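Side-chain contacts in uncharacterized TetR family protein (Streptomyces coelicolor A3, PDB 3IUV), which is of unknown function but, as a member of the TetR family, probably binds DNA and regulates transcription: residues A40-L44 against G45-Y49; H50-T53 against L54-M58. All coordinates share one frame; numbering follows the deposited sequence.

Interaction 1. Residues A40-L44 against G45-Y49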
ATOM      1  N   ALA A  40      -4.423  27.634   0.867  1.00108.18           N
ATOM      2  CA  ALA A  40      -3.224  28.327   1.320  1.00102.96           C
ATOM      3  C   ALA A  40      -3.476  29.813   1.533  1.00110.67           C
ATOM      4  O   ALA A  40      -2.622  30.519   2.076  1.00110.53           O
ATOM      5  CB  ALA A  40      -2.077  28.114   0.333  1.00 97.90           C
ATOM      6  N   ASP A  41      -4.653  30.281   1.120  1.00114.29           N
ATOM      7  CA  ASP A  41      -4.941  31.712   1.103  1.00111.93           C
ATOM      8  C   ASP A  41      -3.745  32.403   0.442  1.00102.06           C
ATOM      9  O   ASP A  41      -3.021  33.203   1.047  1.00 96.00           O
ATOM     10  CB  ASP A  41      -5.204  32.244   2.515  1.00121.41           C
ATOM     11  CG  ASP A  41      -5.891  33.607   2.513  1.00128.84           C
ATOM     12  OD1 ASP A  41      -6.741  33.861   1.628  1.00122.07           O
ATOM     13  OD2 ASP A  41      -5.578  34.428   3.403  1.00137.64           O
ATOM     14  N   VAL A  42      -3.557  32.059  -0.824  1.00 99.02           N
ATOM     15  CA  VAL A  42      -2.394  32.445  -1.593  1.00 93.32           C
ATOM     16  C   VAL A  42      -2.898  32.565  -3.016  1.00 87.63           C
ATOM     17  O   VAL A  42      -3.760  31.798  -3.439  1.00 95.56           O
ATOM     18  CB  VAL A  42      -1.284  31.358  -1.475  1.00 86.09           C
ATOM     19  CG1 VAL A  42      -0.667  31.052  -2.822  1.00 80.30           C
ATOM     20  CG2 VAL A  42      -0.241  31.758  -0.432  1.00 82.87           C
ATOM     21  N   PRO A  43      -2.405  33.558  -3.751  1.00 72.69           N
ATOM     22  CA  PRO A  43      -2.863  33.708  -5.130  1.00 76.87           C
ATOM     23  C   PRO A  43      -2.579  32.472  -5.976  1.00 77.71           C
ATOM     24  O   PRO A  43      -1.568  31.796  -5.782  1.00 76.12           O
ATOM     25  CB  PRO A  43      -2.034  34.897  -5.636  1.00 74.50           C
ATOM     26  CG  PRO A  43      -1.772  35.690  -4.411  1.00 66.33           C
ATOM     27  CD  PRO A  43      -1.591  34.697  -3.303  1.00 61.15           C
ATOM     28  N   LEU A  44      -3.470  32.187  -6.916  1.00 70.70           N
ATOM     29  CA  LEU A  44      -3.216  31.131  -7.869  1.00 73.46           C
ATOM     30  C   LEU A  44      -1.845  31.328  -8.473  1.00 79.40           C
ATOM     31  O   LEU A  44      -1.081  30.371  -8.632  1.00 89.45           O
ATOM     32  CB  LEU A  44      -4.265  31.166  -8.959  1.00 69.22           C
ATOM     33  CG  LEU A  44      -4.300  30.067 -10.020  1.00 72.11           C
ATOM     34  CD1 LEU A  44      -4.435  28.662  -9.425  1.00 65.05           C
ATOM     35  CD2 LEU A  44      -5.468  30.379 -10.946  1.00 76.45           C
ATOM     36  N   GLY A  45      -1.544  32.585  -8.801  1.00 73.58           N
ATOM     37  CA  GLY A  45      -0.292  32.960  -9.450  1.00 65.24           C
ATOM     38  C   GLY A  45       0.945  32.528  -8.663  1.00 72.44           C
ATOM     39  O   GLY A  45       1.925  32.108  -9.257  1.00 72.72           O
ATOM     40  N   SER A  46       0.889  32.655  -7.336  1.00 68.24           N
ATOM     41  CA  SER A  46       1.931  32.179  -6.432  1.00 81.79           C
ATOM     42  C   SER A  46       2.100  30.694  -6.627  1.00 81.84           C
ATOM     43  O   SER A  46       3.190  30.144  -6.810  1.00 81.72           O
ATOM     44  CB  SER A  46       1.462  32.353  -4.987  1.00 84.70           C
ATOM     45  OG  SER A  46       2.051  33.458  -4.338  1.00 94.08           O
ATOM     46  N   THR A  47       0.958  30.065  -6.495  1.00 81.28           N
ATOM     47  CA  THR A  47       0.778  28.657  -6.646  1.00 85.20           C
ATOM     48  C   THR A  47       1.477  28.166  -7.917  1.00 80.82           C
ATOM     49  O   THR A  47       2.251  27.201  -7.895  1.00 64.63           O
ATOM     50  CB  THR A  47      -0.749  28.403  -6.648  1.00 81.01           C
ATOM     51  OG1 THR A  47      -1.135  27.864  -5.372  1.00 73.31           O
ATOM     52  CG2 THR A  47      -1.188  27.521  -7.819  1.00 62.29           C
ATOM     53  N   THR A  48       1.246  28.847  -9.027  1.00 71.28           N
ATOM     54  CA  THR A  48       1.797  28.357 -10.268  1.00 72.75           C
ATOM     55  C   THR A  48       3.262  28.809 -10.447  1.00 79.30           C
ATOM     56  O   THR A  48       4.072  28.152 -11.111  1.00 80.02           O
ATOM     57  CB  THR A  48       0.881  28.727 -11.439  1.00 70.54           C
ATOM     58  OG1 THR A  48       0.894  30.141 -11.628  1.00 71.39           O
ATOM     59  CG2 THR A  48      -0.558  28.295 -11.129  1.00 73.87           C
ATOM     60  N   TYR A  49       3.602  29.922  -9.818  1.00 81.73           N
ATOM     61  CA  TYR A  49       4.949  30.458  -9.878  1.00 80.10           C
ATOM     62  C   TYR A  49       5.891  29.423  -9.260  1.00 79.86           C
ATOM     63  O   TYR A  49       7.012  29.192  -9.711  1.00 74.48           O
ATOM     64  CB  TYR A  49       4.987  31.795  -9.130  1.00 73.10           C
ATOM     65  CG  TYR A  49       6.351  32.407  -8.973  1.00 69.16           C
ATOM     66  CD1 TYR A  49       7.142  32.670 -10.080  1.00 64.34           C
ATOM     67  CD2 TYR A  49       6.844  32.736  -7.705  1.00 73.89           C
ATOM     68  CE1 TYR A  49       8.389  33.233  -9.938  1.00 72.53           C
ATOM     69  CE2 TYR A  49       8.088  33.292  -7.551  1.00 72.70           C
ATOM     70  CZ  TYR A  49       8.858  33.542  -8.675  1.00 79.54           C
ATOM     71  OH  TYR A  49      10.103  34.108  -8.537  1.00 88.45           O
TER
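Pro43, the N-cap residue of helix 44-50, closes the first i to i+4 turn: its O accepts from Thr47 N at 3.1 Å, with an N-H...O angle of 180° and the donor in the carbonyl plane. Leu44 O repeats the pattern with Thr48 N, although the position of that carbonyl is less certain. Just upstream, Asp41 takes positive phi in a Schellman motif that ends helix 33-40, and the chain extends through Val42 and Pro43 before coiling again. Val42 turns its CG1 to Ser46, meeting CB at 3.3 Å. The pyrrolidine ring lies beside the same serine, with Pro43 CD 4.0 Å from Ser46 OG. One residue further on, Leu44 CG stands anti to the backbone N (chi1 -174°), and from there CD1 reaches Thr47 CG2 at 3.8 Å, the two side chains crossing obliquely. Thr48 OG1 donates back to Gly45 O at 3.2 Å, from 39° above the carbonyl plane; Tyr49 N reaches that oxygen from the same face, so two donors grip it. Val42 also packs on Arg11 and Arg14 of helix 11-24, while Thr47 rests on His33 and Ala37. This turn between helices 33-40 and 44-50, with the start of the second helix, is characteristic of the predicted helix-turn-helix motif of TetR-type DNA-binding domains.

Interaction 2. Residues H50-T53 against L54-M58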
ATOM      1  N   HIS A  50       5.390  28.751  -8.246  1.00 79.89           N
ATOM      2  CA  HIS A  50       6.163  27.717  -7.606  1.00 77.56           C
ATOM      3  C   HIS A  50       5.941  26.320  -8.194  1.00 77.93           C
ATOM      4  O   HIS A  50       6.811  25.468  -8.101  1.00 70.00           O
ATOM      5  CB  HIS A  50       5.897  27.748  -6.106  1.00 79.39           C
ATOM      6  CG  HIS A  50       6.410  28.991  -5.459  1.00 87.68           C
ATOM      7  ND1 HIS A  50       7.751  29.237  -5.290  1.00 77.32           N
ATOM      8  CD2 HIS A  50       5.759  30.084  -4.977  1.00 83.98           C
ATOM      9  CE1 HIS A  50       7.914  30.416  -4.717  1.00 81.62           C
ATOM     10  NE2 HIS A  50       6.717  30.943  -4.515  1.00 79.36           N
ATOM     11  N   PHE A  51       4.798  26.073  -8.815  1.00 88.56           N
ATOM     12  CA  PHE A  51       4.562  24.741  -9.360  1.00 92.52           C
ATOM     13  C   PHE A  51       3.786  24.821 -10.646  1.00 95.24           C
ATOM     14  O   PHE A  51       2.579  25.050 -10.629  1.00 91.56           O
ATOM     15  CB  PHE A  51       3.807  23.855  -8.359  1.00 92.98           C
ATOM     16  CG  PHE A  51       4.480  23.746  -7.025  1.00 86.78           C
ATOM     17  CD1 PHE A  51       4.018  24.474  -5.939  1.00 85.26           C
ATOM     18  CD2 PHE A  51       5.587  22.926  -6.855  1.00 92.91           C
ATOM     19  CE1 PHE A  51       4.647  24.386  -4.700  1.00 84.72           C
ATOM     20  CE2 PHE A  51       6.228  22.838  -5.620  1.00 88.35           C
ATOM     21  CZ  PHE A  51       5.758  23.571  -4.541  1.00 79.60           C
ATOM     22  N   ALA A  52       4.485  24.623 -11.758  1.00 98.36           N
ATOM     23  CA  ALA A  52       3.851  24.582 -13.073  1.00 85.73           C
ATOM     24  C   ALA A  52       2.906  23.382 -13.250  1.00 85.59           C
ATOM     25  O   ALA A  52       1.679  23.562 -13.358  1.00 81.46           O
ATOM     26  CB  ALA A  52       4.903  24.583 -14.145  1.00 84.06           C
ATOM     27  N   THR A  53       3.461  22.165 -13.293  1.00112.72           N
ATOM     28  CA  THR A  53       2.619  20.986 -13.447  1.00110.95           C
ATOM     29  C   THR A  53       1.929  20.742 -12.128  1.00110.83           C
ATOM     30  O   THR A  53       2.406  21.195 -11.089  1.00106.58           O
ATOM     31  CB  THR A  53       3.394  19.712 -13.860  1.00117.40           C
ATOM     32  OG1 THR A  53       3.993  19.105 -12.708  1.00113.49           O
ATOM     33  CG2 THR A  53       4.460  20.038 -14.872  1.00128.71           C
ATOM     34  N   LEU A  54       0.800  20.042 -12.177  1.00118.12           N
ATOM     35  CA  LEU A  54       0.116  19.631 -10.967  1.00123.03           C
ATOM     36  C   LEU A  54       1.013  18.602 -10.328  1.00126.80           C
ATOM     37  O   LEU A  54       0.930  18.354  -9.127  1.00137.86           O
ATOM     38  CB  LEU A  54      -1.239  19.000 -11.292  1.00128.53           C
ATOM     39  CG  LEU A  54      -2.418  19.293 -10.351  1.00130.80           C
ATOM     40  CD1 LEU A  54      -2.045  19.068  -8.887  1.00129.16           C
ATOM     41  CD2 LEU A  54      -2.960  20.717 -10.571  1.00125.74           C
ATOM     42  N   ASP A  55       1.879  18.005 -11.145  1.00125.73           N
ATOM     43  CA  ASP A  55       2.791  16.966 -10.673  1.00118.52           C
ATOM     44  C   ASP A  55       3.782  17.524  -9.685  1.00114.09           C
ATOM     45  O   ASP A  55       3.950  16.966  -8.603  1.00108.31           O
ATOM     46  CB  ASP A  55       3.548  16.319 -11.830  1.00112.21           C
ATOM     47  CG  ASP A  55       2.677  15.393 -12.640  1.00117.31           C
ATOM     48  OD1 ASP A  55       3.059  15.077 -13.787  1.00126.17           O
ATOM     49  OD2 ASP A  55       1.605  14.994 -12.132  1.00108.28           O
ATOM     50  N   ASP A  56       4.430  18.623 -10.068  1.00109.88           N
ATOM     51  CA  ASP A  56       5.453  19.244  -9.243  1.00104.14           C
ATOM     52  C   ASP A  56       4.891  19.503  -7.868  1.00100.76           C
ATOM     53  O   ASP A  56       5.574  19.327  -6.857  1.00 99.37           O
ATOM     54  CB  ASP A  56       5.907  20.544  -9.877  1.00107.66           C
ATOM     55  CG  ASP A  56       6.143  20.398 -11.352  1.00110.60           C
ATOM     56  OD1 ASP A  56       5.683  21.268 -12.126  1.00107.60           O
ATOM     57  OD2 ASP A  56       6.763  19.385 -11.731  1.00110.61           O
ATOM     58  N   LEU A  57       3.627  19.898  -7.822  1.00 93.00           N
ATOM     59  CA  LEU A  57       2.997  20.078  -6.532  1.00101.41           C
ATOM     60  C   LEU A  57       2.923  18.738  -5.785  1.00103.05           C
ATOM     61  O   LEU A  57       3.443  18.613  -4.675  1.00103.51           O
ATOM     62  CB  LEU A  57       1.623  20.716  -6.677  1.00107.63           C
ATOM     63  CG  LEU A  57       1.275  21.588  -5.472  1.00106.69           C
ATOM     64  CD1 LEU A  57      -0.226  21.652  -5.307  1.00117.06           C
ATOM     65  CD2 LEU A  57       1.931  21.042  -4.205  1.00 90.93           C
HETATM   66  N   MSE A  58       2.304  17.732  -6.393  1.00100.67           N
HETATM   67  CA  MSE A  58       2.270  16.409  -5.772  1.00 99.20           C
HETATM   68  C   MSE A  58       3.661  15.831  -5.574  1.00104.16           C
HETATM   69  O   MSE A  58       3.881  15.025  -4.663  1.00 97.41           O
HETATM   70  CB  MSE A  58       1.426  15.431  -6.581  1.00101.22           C
HETATM   71  CG  MSE A  58      -0.042  15.773  -6.586  1.00112.37           C
HETATM   72 SE   MSE A  58      -1.145  14.349  -7.293  0.55139.44          SE
HETATM   73  CE  MSE A  58      -2.536  15.469  -8.130  1.00110.67           C
TER
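A capping box formed by Thr53 and Asp56 starts helix 54-73, just past the end of the predicted helix-turn-helix of this TetR-type domain, whose last residue is Phe51. Two reciprocal bonds define it. Asp56 N donates to Thr53 OG1 at 2.7 Å, with an N-H...O angle of 157°, although the hydroxyl's position is less certain. In return, Thr53 N donates to Asp56 OD1 at 2.7 Å, meeting the carboxylate on its anti side and 35° out of its plane. The threonine torsion (chi1 82°) sets OG1 between its own backbone N and carbonyl carbon, where the hydroxyl can face the amide of the first turn; the two side chains cross at about a right angle. Beside the box, the Phe51 ring lies against the same turn. Its CD2 is 3.6 Å from Asp56 O, which approaches obliquely. Phe51 also packs on Ile15 and Ile16 of helix 11-24, and Leu57 on Ala19 of that helix and Val36 of helix 33-40, placing this pair in the domain's interior. Leu57 CA makes a CH-pi contact over one face of the Phe51 ring, 4.2 Å from its centroid, while Leu57 CG approaches Phe51 CD1 at 4.0 Å.

Interaction 1 and interaction 2 follow in series along the chain, at the two ends of helix 44-50: the first opens that helix, and the second spans its exit and the start of helix 54-73. Their centres are 11 Å apart, and beyond being joined in sequence they do not touch each other. Shared neighbours tie them together instead. His33 packs against Leu44, Thr47 and Thr48 of interaction 1, touches Leu54 of interaction 2, and its NE2 donates a hydrogen bond to the backbone Phe51 O; helix 11-24 backs both. The predicted DNA-binding motif contains all of interaction 1 but only the beginning of interaction 2.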